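Local coordinates for solute-binding protein (Thermoactinomyces vulgaris, PDB 2ZYO), which binds maltotetraose and, as a cyclo/maltodextrin-binding member of the bacterial solute-binding protein 1 family, probably presents such sugars to a membrane transporter, at residues L124-S130 / F278-W284; H82-G86 / A114-G118; K306-A310 / Q322-L326; V31-N35 / S311-T316; D274-I279 / Q343-P349. All blocks are in the same frame, centred on the assembly; numbering follows the deposited sequence.

Contact 1: L124-S130 / F278-W284; sequences LPKAIES and FIGVKGW. With GLC (alpha-D-glucopyranose), chain B.
Lys-126 sets out with CG beside its backbone N and bends at chi3 (69°), which lays its chain over one face of the Trp-284 indole. Two antiparallel strands pair here, interrupted by a classic beta bulge: Lys-126 and Ala-127 both face Lys-282, whose O accepts from Lys-126 N at 2.8 Å and, less closely, from Ala-127 N at 3.2 Å. At the bulge Lys-126 points toward the other strand. Lys-126 CD lies 3.5 Å from the centroid of the five-membered ring of Trp-284 in a CH-pi contact, and Lys-126 NZ makes a cation-pi contact, 3.5 Å from the centroid of the six-membered ring; Glu-25 supplies a salt bridge to the same ammonium. On the face of Ile-128 and Val-281, Ile-128 CD1 reaches across to Ile-279 CD1 at 3.6 Å. Long paired strands at the centre of the chain are consistent with the interlobe connection of this family. On the side of Ala-127 and Lys-282 the pair reaches the sugar. A side chain at Gly-280 would press on the Glu-129 carboxylate, which extends past it into the ligand pocket, where the glucose O2 donates a hydrogen bond to Glu-129 OE2 at 3.1 Å.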
# COMPACT_ATOMS: atom_id res chain seq x y z
N LEU A 124 -9.00 5.58 11.14
CA LEU A 124 -9.96 4.72 10.46
C LEU A 124 -9.66 4.75 8.96
O LEU A 124 -9.29 5.80 8.43
CB LEU A 124 -11.40 5.15 10.77
CG LEU A 124 -11.84 5.05 12.23
CD1 LEU A 124 -13.26 5.56 12.40
CD2 LEU A 124 -11.71 3.63 12.78
N PRO A 125 -9.78 3.60 8.29
CA PRO A 125 -9.30 3.50 6.91
C PRO A 125 -10.28 3.99 5.84
O PRO A 125 -11.50 3.90 6.02
CB PRO A 125 -9.05 2.00 6.74
CG PRO A 125 -10.08 1.36 7.62
CD PRO A 125 -10.33 2.31 8.77
N LYS A 126 -9.72 4.49 4.75
CA LYS A 126 -10.47 4.97 3.59
C LYS A 126 -10.24 4.07 2.39
O LYS A 126 -11.16 3.82 1.60
CB LYS A 126 -10.03 6.39 3.22
CG LYS A 126 -10.15 7.42 4.33
CD LYS A 126 -9.18 8.59 4.11
CE LYS A 126 -9.58 9.46 2.92
NZ LYS A 126 -8.71 10.66 2.81
N ALA A 127 -9.00 3.60 2.25
CA ALA A 127 -8.58 2.87 1.05
C ALA A 127 -7.53 1.82 1.35
O ALA A 127 -6.72 1.98 2.28
CB ALA A 127 -8.07 3.85 0.00
N ILE A 128 -7.55 0.75 0.57
CA ILE A 128 -6.53 -0.30 0.63
C ILE A 128 -6.02 -0.57 -0.79
O ILE A 128 -6.79 -0.53 -1.75
CB ILE A 128 -7.07 -1.59 1.31
CG1 ILE A 128 -5.96 -2.64 1.50
CG2 ILE A 128 -8.27 -2.18 0.56
CD1 ILE A 128 -6.28 -3.69 2.54
N GLU A 129 -4.72 -0.83 -0.90
CA GLU A 129 -4.11 -1.19 -2.18
C GLU A 129 -3.15 -2.37 -2.05
O GLU A 129 -2.53 -2.56 -1.00
CB GLU A 129 -3.39 0.02 -2.80
CG GLU A 129 -2.27 0.61 -1.95
CD GLU A 129 -1.51 1.74 -2.63
OE1 GLU A 129 -2.11 2.47 -3.44
OE2 GLU A 129 -0.31 1.90 -2.32
N SER A 130 -3.06 -3.15 -3.12
CA SER A 130 -2.10 -4.25 -3.23
C SER A 130 -1.80 -4.47 -4.70
O SER A 130 -2.63 -4.18 -5.56
CB SER A 130 -2.70 -5.53 -2.64
OG SER A 130 -1.89 -6.66 -2.93
N PHE A 278 2.40 -6.98 0.10
CA PHE A 278 2.24 -5.81 0.95
C PHE A 278 0.88 -5.19 0.67
O PHE A 278 0.40 -5.19 -0.47
CB PHE A 278 3.32 -4.77 0.66
CG PHE A 278 4.64 -5.04 1.31
CD1 PHE A 278 4.72 -5.43 2.64
CD2 PHE A 278 5.82 -4.85 0.59
CE1 PHE A 278 5.96 -5.66 3.25
CE2 PHE A 278 7.06 -5.08 1.19
CZ PHE A 278 7.13 -5.48 2.52
N ILE A 279 0.24 -4.68 1.71
CA ILE A 279 -0.91 -3.81 1.52
C ILE A 279 -0.58 -2.41 2.04
O ILE A 279 0.17 -2.25 3.00
CB ILE A 279 -2.22 -4.36 2.17
CG1 ILE A 279 -2.05 -4.54 3.68
CG2 ILE A 279 -2.63 -5.67 1.50
CD1 ILE A 279 -3.35 -4.45 4.46
N GLY A 280 -1.12 -1.40 1.36
CA GLY A 280 -1.00 -0.01 1.80
C GLY A 280 -2.38 0.51 2.15
O GLY A 280 -3.33 0.32 1.39
N VAL A 281 -2.48 1.15 3.31
CA VAL A 281 -3.76 1.68 3.78
C VAL A 281 -3.67 3.19 3.91
O VAL A 281 -2.73 3.71 4.52
CB VAL A 281 -4.18 1.05 5.14
CG1 VAL A 281 -5.46 1.68 5.67
CG2 VAL A 281 -4.35 -0.46 5.00
N LYS A 282 -4.64 3.89 3.32
CA LYS A 282 -4.78 5.33 3.50
C LYS A 282 -5.92 5.57 4.48
O LYS A 282 -7.06 5.18 4.22
CB LYS A 282 -5.08 6.03 2.17
CG LYS A 282 -3.91 6.05 1.19
CD LYS A 282 -4.12 7.06 0.06
CE LYS A 282 -5.34 6.75 -0.79
NZ LYS A 282 -5.53 7.76 -1.88
N GLY A 283 -5.61 6.17 5.62
CA GLY A 283 -6.63 6.45 6.63
C GLY A 283 -6.73 7.91 7.01
O GLY A 283 -5.93 8.74 6.56
N TRP A 284 -7.73 8.22 7.83
CA TRP A 284 -7.84 9.52 8.48
C TRP A 284 -7.17 9.42 9.84
O TRP A 284 -7.44 8.47 10.59
CB TRP A 284 -9.30 9.91 8.70
CG TRP A 284 -10.04 10.33 7.47
CD1 TRP A 284 -11.13 9.72 6.92
CD2 TRP A 284 -9.76 11.47 6.64
NE1 TRP A 284 -11.54 10.40 5.79
CE2 TRP A 284 -10.71 11.48 5.60
CE3 TRP A 284 -8.78 12.48 6.68
CZ2 TRP A 284 -10.73 12.46 4.60
CZ3 TRP A 284 -8.80 13.45 5.68
CH2 TRP A 284 -9.76 13.43 4.66
C1 GLC B . 3.18 2.03 -5.70
C2 GLC B . 2.87 2.24 -4.19
C3 GLC B . 4.11 2.62 -3.36
C4 GLC B . 5.32 1.75 -3.73
C5 GLC B . 5.52 1.76 -5.24
C6 GLC B . 6.70 0.92 -5.69
O1 GLC B . 3.37 3.24 -6.35
O2 GLC B . 1.86 3.23 -4.03
O3 GLC B . 3.83 2.45 -1.98
O4 GLC B . 6.49 2.28 -3.08
O5 GLC B . 4.35 1.22 -5.88
O6 GLC B . 7.84 1.72 -5.96
O HOH W 1 -4.25 2.83 0.18

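Contact 2: H82-G86 / A114-G118; sequences HDRLG and ALTYG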
# COMPACT_ATOMS: atom_id res chain seq x y z
N HIS A 82 -0.12 4.69 5.29
CA HIS A 82 0.17 4.25 6.66
C HIS A 82 1.64 3.94 6.95
O HIS A 82 2.03 3.86 8.11
CB HIS A 82 -0.68 3.03 7.02
CG HIS A 82 -0.05 1.73 6.62
ND1 HIS A 82 -0.15 1.22 5.34
CD2 HIS A 82 0.71 0.85 7.31
CE1 HIS A 82 0.51 0.07 5.27
NE2 HIS A 82 1.04 -0.17 6.46
N ASP A 83 2.44 3.73 5.90
CA ASP A 83 3.83 3.30 6.09
C ASP A 83 4.69 4.34 6.81
O ASP A 83 5.77 4.02 7.31
CB ASP A 83 4.46 2.86 4.77
CG ASP A 83 4.47 3.96 3.73
OD1 ASP A 83 3.39 4.31 3.23
OD2 ASP A 83 5.57 4.45 3.40
N ARG A 84 4.21 5.58 6.87
CA ARG A 84 4.92 6.66 7.56
C ARG A 84 4.27 7.02 8.90
O ARG A 84 4.57 8.07 9.49
CB ARG A 84 5.06 7.89 6.66
CG ARG A 84 5.67 7.61 5.28
CD ARG A 84 7.14 7.22 5.35
NE ARG A 84 7.61 6.65 4.09
CZ ARG A 84 8.87 6.35 3.81
NH1 ARG A 84 9.83 6.56 4.71
NH2 ARG A 84 9.18 5.83 2.63
N LEU A 85 3.39 6.15 9.39
CA LEU A 85 2.70 6.35 10.66
C LEU A 85 3.67 6.41 11.85
O LEU A 85 3.50 7.24 12.74
CB LEU A 85 1.65 5.26 10.89
CG LEU A 85 0.72 5.38 12.10
CD1 LEU A 85 -0.17 6.60 11.98
CD2 LEU A 85 -0.12 4.12 12.25
N GLY A 86 4.67 5.53 11.83
CA GLY A 86 5.65 5.45 12.91
C GLY A 86 6.38 6.75 13.15
O GLY A 86 6.52 7.19 14.29
N ALA A 114 -2.82 -2.05 10.22
CA ALA A 114 -1.98 -1.04 9.57
C ALA A 114 -2.06 0.32 10.24
O ALA A 114 -1.12 1.11 10.17
CB ALA A 114 -2.33 -0.93 8.10
N LEU A 115 -3.19 0.60 10.91
CA LEU A 115 -3.41 1.90 11.54
C LEU A 115 -3.19 1.87 13.05
O LEU A 115 -3.44 2.85 13.75
CB LEU A 115 -4.80 2.44 11.18
CG LEU A 115 -5.14 2.56 9.69
CD1 LEU A 115 -6.48 3.24 9.51
CD2 LEU A 115 -4.05 3.31 8.91
N THR A 116 -2.71 0.72 13.54
CA THR A 116 -2.38 0.54 14.95
C THR A 116 -0.87 0.67 15.11
O THR A 116 -0.10 0.19 14.27
CB THR A 116 -2.87 -0.83 15.46
OG1 THR A 116 -4.29 -0.91 15.29
CG2 THR A 116 -2.54 -1.03 16.93
N TYR A 117 -0.45 1.32 16.19
CA TYR A 117 0.97 1.53 16.47
C TYR A 117 1.22 1.60 17.97
O TYR A 117 0.57 2.36 18.68
CB TYR A 117 1.47 2.81 15.80
CG TYR A 117 2.96 2.85 15.63
CD1 TYR A 117 3.56 2.32 14.49
CD2 TYR A 117 3.78 3.42 16.61
CE1 TYR A 117 4.94 2.34 14.33
CE2 TYR A 117 5.16 3.45 16.45
CZ TYR A 117 5.73 2.91 15.31
OH TYR A 117 7.10 2.93 15.15
N GLY A 118 2.16 0.78 18.45
CA GLY A 118 2.51 0.73 19.87
C GLY A 118 1.33 0.45 20.79
O GLY A 118 1.25 1.01 21.89
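His-82 and Ala-114 form the tight end of this contact. Ala-114 CB sits over one face of the imidazole, 3.7 Å from the His-82 ring centroid in a CH-pi contact, while His-82 CD2 comes within 3.4 Å of Ala-114 O. Both ring nitrogens fix its rotation: NE2 bonds to Met-350 O and ND1 to Val-281 N. A leucine in place of His-82 would probably leave those two backbone groups without their mate and the Ala-114 methyl without a flat surface to rest on. Close packing recurs at Gly-86, whose CA lies over the Tyr-117 ring; any CB there would run into the Tyr-117 hydroxyl. Between these points the fit is slacker. Leu-85 reaches across with CD2 alone, 4.1 Å from Tyr-117 CB, and beyond it Thr-116 and Tyr-117 are partly exposed. Arg-84, at the N-cap of helix 85-90, belongs to the sugar pocket. With no hydrogen bond between the two segments, the contact rests on shape and apolar surface, and the polarity of His-82 is spent on tying the short 3-10 segment ahead of helix 85-90 to strand 278-287 and to Met-350; its bonding pattern suggests a neutral ring with the proton on NE2.

Contact 3: K306-A310 / Q322-L326; sequences KEALA and QKELL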
# COMPACT_ATOMS: atom_id res chain seq x y z
N LYS A 306 -20.30 3.12 6.22
CA LYS A 306 -20.64 2.30 5.06
C LYS A 306 -21.12 3.16 3.89
O LYS A 306 -20.65 3.00 2.77
CB LYS A 306 -21.68 1.24 5.43
CG LYS A 306 -21.97 0.24 4.31
CD LYS A 306 -23.04 -0.76 4.73
CE LYS A 306 -23.53 -1.57 3.53
NZ LYS A 306 -24.64 -2.51 3.88
N GLU A 307 -22.03 4.09 4.18
CA GLU A 307 -22.57 5.00 3.17
C GLU A 307 -21.49 5.89 2.54
O GLU A 307 -21.44 6.03 1.32
CB GLU A 307 -23.68 5.86 3.77
CG GLU A 307 -24.47 6.66 2.74
CD GLU A 307 -25.49 7.61 3.36
OE1 GLU A 307 -25.51 7.76 4.61
OE2 GLU A 307 -26.26 8.22 2.60
N ALA A 308 -20.64 6.48 3.38
CA ALA A 308 -19.60 7.39 2.91
C ALA A 308 -18.55 6.68 2.05
O ALA A 308 -18.13 7.21 1.03
CB ALA A 308 -18.93 8.10 4.09
N LEU A 309 -18.15 5.48 2.47
CA LEU A 309 -17.13 4.73 1.74
C LEU A 309 -17.65 4.04 0.48
O LEU A 309 -16.88 3.83 -0.47
CB LEU A 309 -16.40 3.74 2.67
CG LEU A 309 -15.51 4.36 3.76
CD1 LEU A 309 -14.80 3.28 4.56
CD2 LEU A 309 -14.49 5.35 3.18
N ALA A 310 -18.93 3.69 0.46
CA ALA A 310 -19.57 3.20 -0.76
C ALA A 310 -19.51 4.30 -1.82
O ALA A 310 -19.12 4.06 -2.96
CB ALA A 310 -21.01 2.79 -0.50
N GLN A 322 -13.76 -1.91 4.14
CA GLN A 322 -14.93 -1.94 5.00
C GLN A 322 -15.58 -3.30 4.77
O GLN A 322 -15.88 -3.66 3.63
CB GLN A 322 -15.86 -0.79 4.60
CG GLN A 322 -16.71 -0.20 5.72
CD GLN A 322 -18.03 -0.94 5.95
OE1 GLN A 322 -18.79 -0.58 6.85
NE2 GLN A 322 -18.31 -1.95 5.14
N LYS A 323 -15.79 -4.05 5.86
CA LYS A 323 -16.18 -5.47 5.78
C LYS A 323 -17.38 -5.75 4.87
O LYS A 323 -17.30 -6.61 3.99
CB LYS A 323 -16.42 -6.06 7.17
CG LYS A 323 -15.17 -6.27 8.00
CD LYS A 323 -15.49 -7.03 9.27
CE LYS A 323 -14.25 -7.30 10.10
NZ LYS A 323 -14.59 -7.91 11.40
N GLU A 324 -18.47 -5.03 5.08
CA GLU A 324 -19.68 -5.22 4.28
C GLU A 324 -19.46 -4.85 2.81
O GLU A 324 -19.94 -5.55 1.91
CB GLU A 324 -20.85 -4.42 4.85
CG GLU A 324 -21.45 -5.01 6.11
CD GLU A 324 -22.84 -4.48 6.39
OE1 GLU A 324 -23.78 -4.88 5.68
OE2 GLU A 324 -22.98 -3.64 7.30
N LEU A 325 -18.74 -3.75 2.58
CA LEU A 325 -18.51 -3.27 1.22
C LEU A 325 -17.63 -4.22 0.41
O LEU A 325 -17.82 -4.35 -0.80
CB LEU A 325 -17.91 -1.86 1.23
CG LEU A 325 -18.82 -0.74 1.74
CD1 LEU A 325 -18.08 0.59 1.78
CD2 LEU A 325 -20.08 -0.62 0.89
N LEU A 326 -16.69 -4.88 1.08
CA LEU A 326 -15.82 -5.86 0.43
C LEU A 326 -16.60 -7.09 -0.05
O LEU A 326 -16.17 -7.79 -0.97
CB LEU A 326 -14.68 -6.28 1.36
CG LEU A 326 -13.61 -5.22 1.67
CD1 LEU A 326 -12.68 -5.70 2.78
CD2 LEU A 326 -12.82 -4.86 0.42
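Lys-306 and Glu-324 make the one salt bridge between these segments, Lys-306 NZ standing 3.1 Å from Glu-324 OE1. The ammonium meets that oxygen from above the carboxylate plane, 63° out of it. With CG anti to the backbone N (chi1 -173°) and every later torsion extended, the lysine reaches its full length along the outside, and the glutamate chain crosses it at about a right angle. Inward from the charges, the lysine's own methylenes begin the apolar layer: CG of Lys-306 is 4.0 Å from CD2 of Leu-325. The two methyls of Leu-325 divide the work. Leu-325 CD1 settles against the backbone of helix 306-316, 3.5 Å from Ala-310 N, and also touches Leu-309 CB at 3.7 Å; Leu-325 CD2 lies 3.8 Å from Ala-310 CB. One helical turn, Lys-306 to Ala-310, therefore forms the surface on which the leucine rests, and Pro-320 and Met-330 join it around the same side chain. The chain here leaves helix 306-316 and folds the short, weakly bonded helix 323-326 back against it. Since both charged partners are exposed, water would probably screen their attraction, so the buried leucines are likely to carry more of the association than the ion pair.

Contact 4: V31-N35 / S311-T316; sequences VQLNN and SRFKET
Asn-35 turns its amide to Glu-315 and Ser-311 with CG anti to the backbone N (chi1 -175°), in an antiparallel helix-helix packing whose segment axes lie 9.4 Å apart, their directions 152° from each other. Asn-35 ND2 serves two acceptors, both close to the amide plane: Glu-315 OE2 at 2.8 Å, taken on its anti side, and Ser-311 OG at 3.0 Å. The carboxylate is turned 60° against the amide, and the serine hydroxyl is also engaged by Trp-39. The other polar atom of the amide, Asn-35 OD1, lies against the aliphatic start of Arg-312, 3.3 Å from CB, with the guanidinium plane almost perpendicular to the amide. An alanine at Asn-35 would remove the double donor and is likely to leave Glu-315 OE2 and Ser-311 OG without this cross-helix partner. Near the end of helix 306-316 the packing turns apolar, Val-31 CG2 meeting Thr-316 CG2 at 4.1 Å and Gln-32 CG approaching the same methyl at 3.9 Å. Arg-312 runs extended from CG to NE, passing across helix 30-47, and Glu-318 takes its NH1 in a salt bridge. Arg-312 NE hands a hydrogen bond to water 3 at 2.9 Å, which in turn donates to Gln-32 O at 2.7 Å.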
# COMPACT_ATOMS: atom_id res chain seq x y z
N VAL A 31 -11.29 14.09 -7.72
CA VAL A 31 -12.40 13.27 -7.22
C VAL A 31 -12.26 12.88 -5.74
O VAL A 31 -13.26 12.79 -5.02
CB VAL A 31 -12.70 12.02 -8.10
CG1 VAL A 31 -13.03 12.43 -9.53
CG2 VAL A 31 -11.55 11.01 -8.08
N GLN A 32 -11.03 12.65 -5.29
CA GLN A 32 -10.76 12.36 -3.88
C GLN A 32 -11.12 13.56 -3.02
O GLN A 32 -11.73 13.41 -1.96
CB GLN A 32 -9.30 11.98 -3.66
CG GLN A 32 -8.91 10.60 -4.17
CD GLN A 32 -7.49 10.21 -3.80
OE1 GLN A 32 -7.08 10.32 -2.64
NE2 GLN A 32 -6.74 9.73 -4.78
N LEU A 33 -10.74 14.74 -3.49
CA LEU A 33 -11.00 15.99 -2.79
C LEU A 33 -12.50 16.29 -2.71
O LEU A 33 -13.03 16.59 -1.64
CB LEU A 33 -10.25 17.16 -3.45
CG LEU A 33 -10.36 18.55 -2.83
CD1 LEU A 33 -9.70 18.62 -1.45
CD2 LEU A 33 -9.77 19.60 -3.76
N ASN A 34 -13.18 16.19 -3.85
CA ASN A 34 -14.61 16.49 -3.92
C ASN A 34 -15.48 15.49 -3.16
O ASN A 34 -16.52 15.88 -2.62
CB ASN A 34 -15.07 16.64 -5.37
CG ASN A 34 -14.33 17.75 -6.11
OD1 ASN A 34 -13.88 18.73 -5.50
ND2 ASN A 34 -14.21 17.61 -7.42
N ASN A 35 -15.06 14.23 -3.10
CA ASN A 35 -15.78 13.24 -2.29
C ASN A 35 -15.73 13.59 -0.80
O ASN A 35 -16.75 13.51 -0.10
CB ASN A 35 -15.25 11.82 -2.51
CG ASN A 35 -16.08 10.79 -1.77
OD1 ASN A 35 -15.71 10.35 -0.68
ND2 ASN A 35 -17.21 10.41 -2.35
N SER A 311 -19.89 5.51 -1.41
CA SER A 311 -19.79 6.70 -2.24
C SER A 311 -18.35 6.96 -2.68
O SER A 311 -18.09 7.21 -3.86
CB SER A 311 -20.36 7.91 -1.50
OG SER A 311 -19.96 9.13 -2.08
N ARG A 312 -17.42 6.90 -1.73
CA ARG A 312 -16.01 7.12 -2.03
C ARG A 312 -15.47 6.13 -3.07
O ARG A 312 -14.76 6.53 -3.99
CB ARG A 312 -15.14 7.09 -0.77
CG ARG A 312 -13.76 7.68 -1.02
CD ARG A 312 -12.85 7.68 0.19
NE ARG A 312 -11.62 8.39 -0.13
CZ ARG A 312 -10.56 7.85 -0.71
NH1 ARG A 312 -10.55 6.56 -1.04
NH2 ARG A 312 -9.50 8.60 -0.98
N PHE A 313 -15.81 4.86 -2.92
CA PHE A 313 -15.37 3.86 -3.89
C PHE A 313 -15.89 4.16 -5.29
O PHE A 313 -15.13 4.11 -6.26
CB PHE A 313 -15.78 2.44 -3.49
CG PHE A 313 -15.65 1.45 -4.61
CD1 PHE A 313 -14.39 1.05 -5.05
CD2 PHE A 313 -16.78 0.96 -5.26
CE1 PHE A 313 -14.26 0.16 -6.11
CE2 PHE A 313 -16.66 0.07 -6.32
CZ PHE A 313 -15.40 -0.33 -6.74
N LYS A 314 -17.18 4.46 -5.39
CA LYS A 314 -17.81 4.71 -6.69
C LYS A 314 -17.23 5.94 -7.40
O LYS A 314 -17.12 5.95 -8.63
CB LYS A 314 -19.33 4.81 -6.54
CG LYS A 314 -20.00 3.49 -6.13
CD LYS A 314 -21.48 3.67 -5.85
CE LYS A 314 -22.07 2.42 -5.21
NZ LYS A 314 -23.51 2.59 -4.87
N GLU A 315 -16.85 6.95 -6.62
CA GLU A 315 -16.25 8.16 -7.16
C GLU A 315 -14.77 8.00 -7.51
O GLU A 315 -14.33 8.40 -8.59
CB GLU A 315 -16.41 9.34 -6.19
CG GLU A 315 -17.77 10.00 -6.18
CD GLU A 315 -17.68 11.48 -5.84
OE1 GLU A 315 -17.51 12.30 -6.77
OE2 GLU A 315 -17.79 11.83 -4.65
N THR A 316 -14.01 7.40 -6.58
CA THR A 316 -12.54 7.37 -6.68
C THR A 316 -11.96 6.08 -7.25
O THR A 316 -10.84 6.08 -7.76
CB THR A 316 -11.87 7.61 -5.31
OG1 THR A 316 -12.11 6.48 -4.46
CG2 THR A 316 -12.38 8.88 -4.65
O HOH W 2 -15.71 13.88 -6.48
O HOH W 3 -10.85 11.19 -0.60
O HOH W 4 -13.55 10.75 1.20

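Contact 5: D274-I279 / Q343-P349; sequences DAQTFI and QASKGVP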
# COMPACT_ATOMS: atom_id res chain seq x y z
N ASP A 274 -1.58 -19.19 -0.47
CA ASP A 274 -1.91 -17.88 -1.03
C ASP A 274 -0.67 -17.00 -1.04
O ASP A 274 0.11 -17.01 -0.08
CB ASP A 274 -3.01 -17.20 -0.21
CG ASP A 274 -4.34 -17.92 -0.28
OD1 ASP A 274 -4.78 -18.29 -1.39
OD2 ASP A 274 -4.96 -18.11 0.79
N ALA A 275 -0.48 -16.25 -2.11
CA ALA A 275 0.60 -15.27 -2.18
C ALA A 275 0.33 -14.15 -1.18
O ALA A 275 -0.81 -13.71 -1.01
CB ALA A 275 0.75 -14.72 -3.58
N GLN A 276 1.39 -13.71 -0.51
CA GLN A 276 1.31 -12.64 0.48
C GLN A 276 1.99 -11.39 -0.04
O GLN A 276 3.22 -11.35 -0.18
CB GLN A 276 1.97 -13.06 1.79
CG GLN A 276 1.34 -14.26 2.47
CD GLN A 276 2.09 -14.66 3.73
OE1 GLN A 276 2.02 -13.97 4.75
NE2 GLN A 276 2.82 -15.77 3.65
N THR A 277 1.19 -10.38 -0.33
CA THR A 277 1.70 -9.11 -0.82
C THR A 277 1.68 -8.08 0.30
O THR A 277 1.03 -8.27 1.33
CB THR A 277 0.83 -8.59 -1.98
OG1 THR A 277 -0.55 -8.60 -1.59
CG2 THR A 277 1.00 -9.46 -3.21
N PHE A 278 2.40 -6.98 0.10
CA PHE A 278 2.24 -5.81 0.95
C PHE A 278 0.88 -5.19 0.67
O PHE A 278 0.40 -5.19 -0.47
CB PHE A 278 3.32 -4.77 0.66
CG PHE A 278 4.64 -5.04 1.31
CD1 PHE A 278 4.72 -5.43 2.64
CD2 PHE A 278 5.82 -4.85 0.59
CE1 PHE A 278 5.96 -5.66 3.25
CE2 PHE A 278 7.06 -5.08 1.19
CZ PHE A 278 7.13 -5.48 2.52
N ILE A 279 0.24 -4.68 1.71
CA ILE A 279 -0.91 -3.81 1.52
C ILE A 279 -0.58 -2.41 2.04
O ILE A 279 0.17 -2.25 3.00
CB ILE A 279 -2.22 -4.36 2.17
CG1 ILE A 279 -2.05 -4.54 3.68
CG2 ILE A 279 -2.63 -5.67 1.50
CD1 ILE A 279 -3.35 -4.45 4.46
N GLN A 343 -6.66 -10.23 -3.48
CA GLN A 343 -5.24 -10.28 -3.14
C GLN A 343 -4.94 -9.49 -1.86
O GLN A 343 -4.15 -9.94 -1.03
CB GLN A 343 -4.38 -9.78 -4.31
CG GLN A 343 -2.87 -9.93 -4.07
CD GLN A 343 -2.46 -11.35 -3.74
OE1 GLN A 343 -2.72 -12.28 -4.50
NE2 GLN A 343 -1.81 -11.53 -2.59
N ALA A 344 -5.58 -8.33 -1.71
CA ALA A 344 -5.39 -7.49 -0.53
C ALA A 344 -5.81 -8.21 0.75
O ALA A 344 -5.24 -7.97 1.81
CB ALA A 344 -6.15 -6.18 -0.67
N SER A 345 -6.80 -9.10 0.63
CA SER A 345 -7.31 -9.87 1.77
C SER A 345 -6.32 -10.95 2.23
O SER A 345 -6.51 -11.58 3.27
CB SER A 345 -8.66 -10.51 1.43
OG SER A 345 -8.52 -11.63 0.57
N LYS A 346 -5.27 -11.15 1.44
CA LYS A 346 -4.26 -12.16 1.73
C LYS A 346 -2.89 -11.52 1.97
O LYS A 346 -1.87 -12.21 2.07
CB LYS A 346 -4.21 -13.19 0.60
CG LYS A 346 -5.46 -14.05 0.51
CD LYS A 346 -5.67 -14.63 -0.87
CE LYS A 346 -7.00 -15.36 -0.97
NZ LYS A 346 -8.16 -14.43 -0.91
N GLY A 347 -2.88 -10.19 2.09
CA GLY A 347 -1.65 -9.43 2.27
C GLY A 347 -1.35 -9.05 3.71
O GLY A 347 -2.13 -9.34 4.62
N VAL A 348 -0.20 -8.40 3.90
CA VAL A 348 0.20 -7.90 5.21
C VAL A 348 0.61 -6.43 5.11
O VAL A 348 1.14 -6.01 4.08
CB VAL A 348 1.35 -8.74 5.85
CG1 VAL A 348 0.85 -10.13 6.26
CG2 VAL A 348 2.55 -8.84 4.92
N PRO A 349 0.36 -5.65 6.17
CA PRO A 349 0.66 -4.22 6.09
C PRO A 349 2.16 -3.96 5.92
O PRO A 349 2.98 -4.63 6.55
CB PRO A 349 0.19 -3.68 7.45
CG PRO A 349 -0.77 -4.71 7.96
CD PRO A 349 -0.22 -6.01 7.47
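Phe-278 and Val-348 pair in parallel, followed by Ile-279 with Pro-349, after a type I turn from Ala-344 to Gly-347 has brought the chain out of helix 338-344. Val-348 bonds through both of its backbone polar atoms: its N donates to Thr-277 O at 2.9 Å, and its O accepts from Ile-279 N, also at 2.9 Å. Pro-349 has no N-H to offer, and the pairing passes on to Met-350, again with Ile-279. At Gly-347, just before strand 348-349, the two chains come so close that a CB would clash with Thr-277 O and Ile-279 CG2.

Among the side chains, Gln-343 ties the helix end to the loop before the strand. With CG anti to the backbone N and a bend at chi2 (56°), its amide turns back onto that loop, where Gln-343 NE2 donates to Ala-275 O at 2.9 Å from above the carbonyl plane, and makes a weak bond to Thr-277 OG1 at 3.3 Å. Leu-267 N holds the other end of the amide, and Ser-130 is the stronger partner of the threonine. Ile-279 faces the turn, CG2 resting 3.5 Å from Ala-344 O and CG1 3.6 Å from Pro-349 N. Toward the surface Lys-346 lays CD against the carboxyl of Asp-274, CD to CG 3.6 Å, although the charged ends do not meet and Lys-346 NZ bonds instead to Lys-342 O. The Phe-278 ring turns an edge to Val-348 O and stacks with Tyr-178. Strand 348-349 is thus a short parallel addition to the mixed sheet, made beside the sugar site, where Phe-278 touches the pocket residue Tyr-175.

How the contacts relate
From the N terminus, helix 30-47 opens contact 4, whose second half comes some 280 residues later. Within that long loop contact 2 opens and closes first, over 82-118, and contact 1 follows in series, joining 124-130 to 278-284. Contact 5 opens at 274, before contact 1 has closed, so the two cross; they share Phe-278 and Ile-279. Contact 3 starts at 306 and straddles 311-316, thereby crossing contact 4 on the common helix 306-316. It lies nested inside contact 5, which also crosses contact 4 and closes last, at 349. Contacts 1, 2 and 5 converge on the mixed sheet, whereas contacts 3 and 4 bind helix 306-316 to its neighbours.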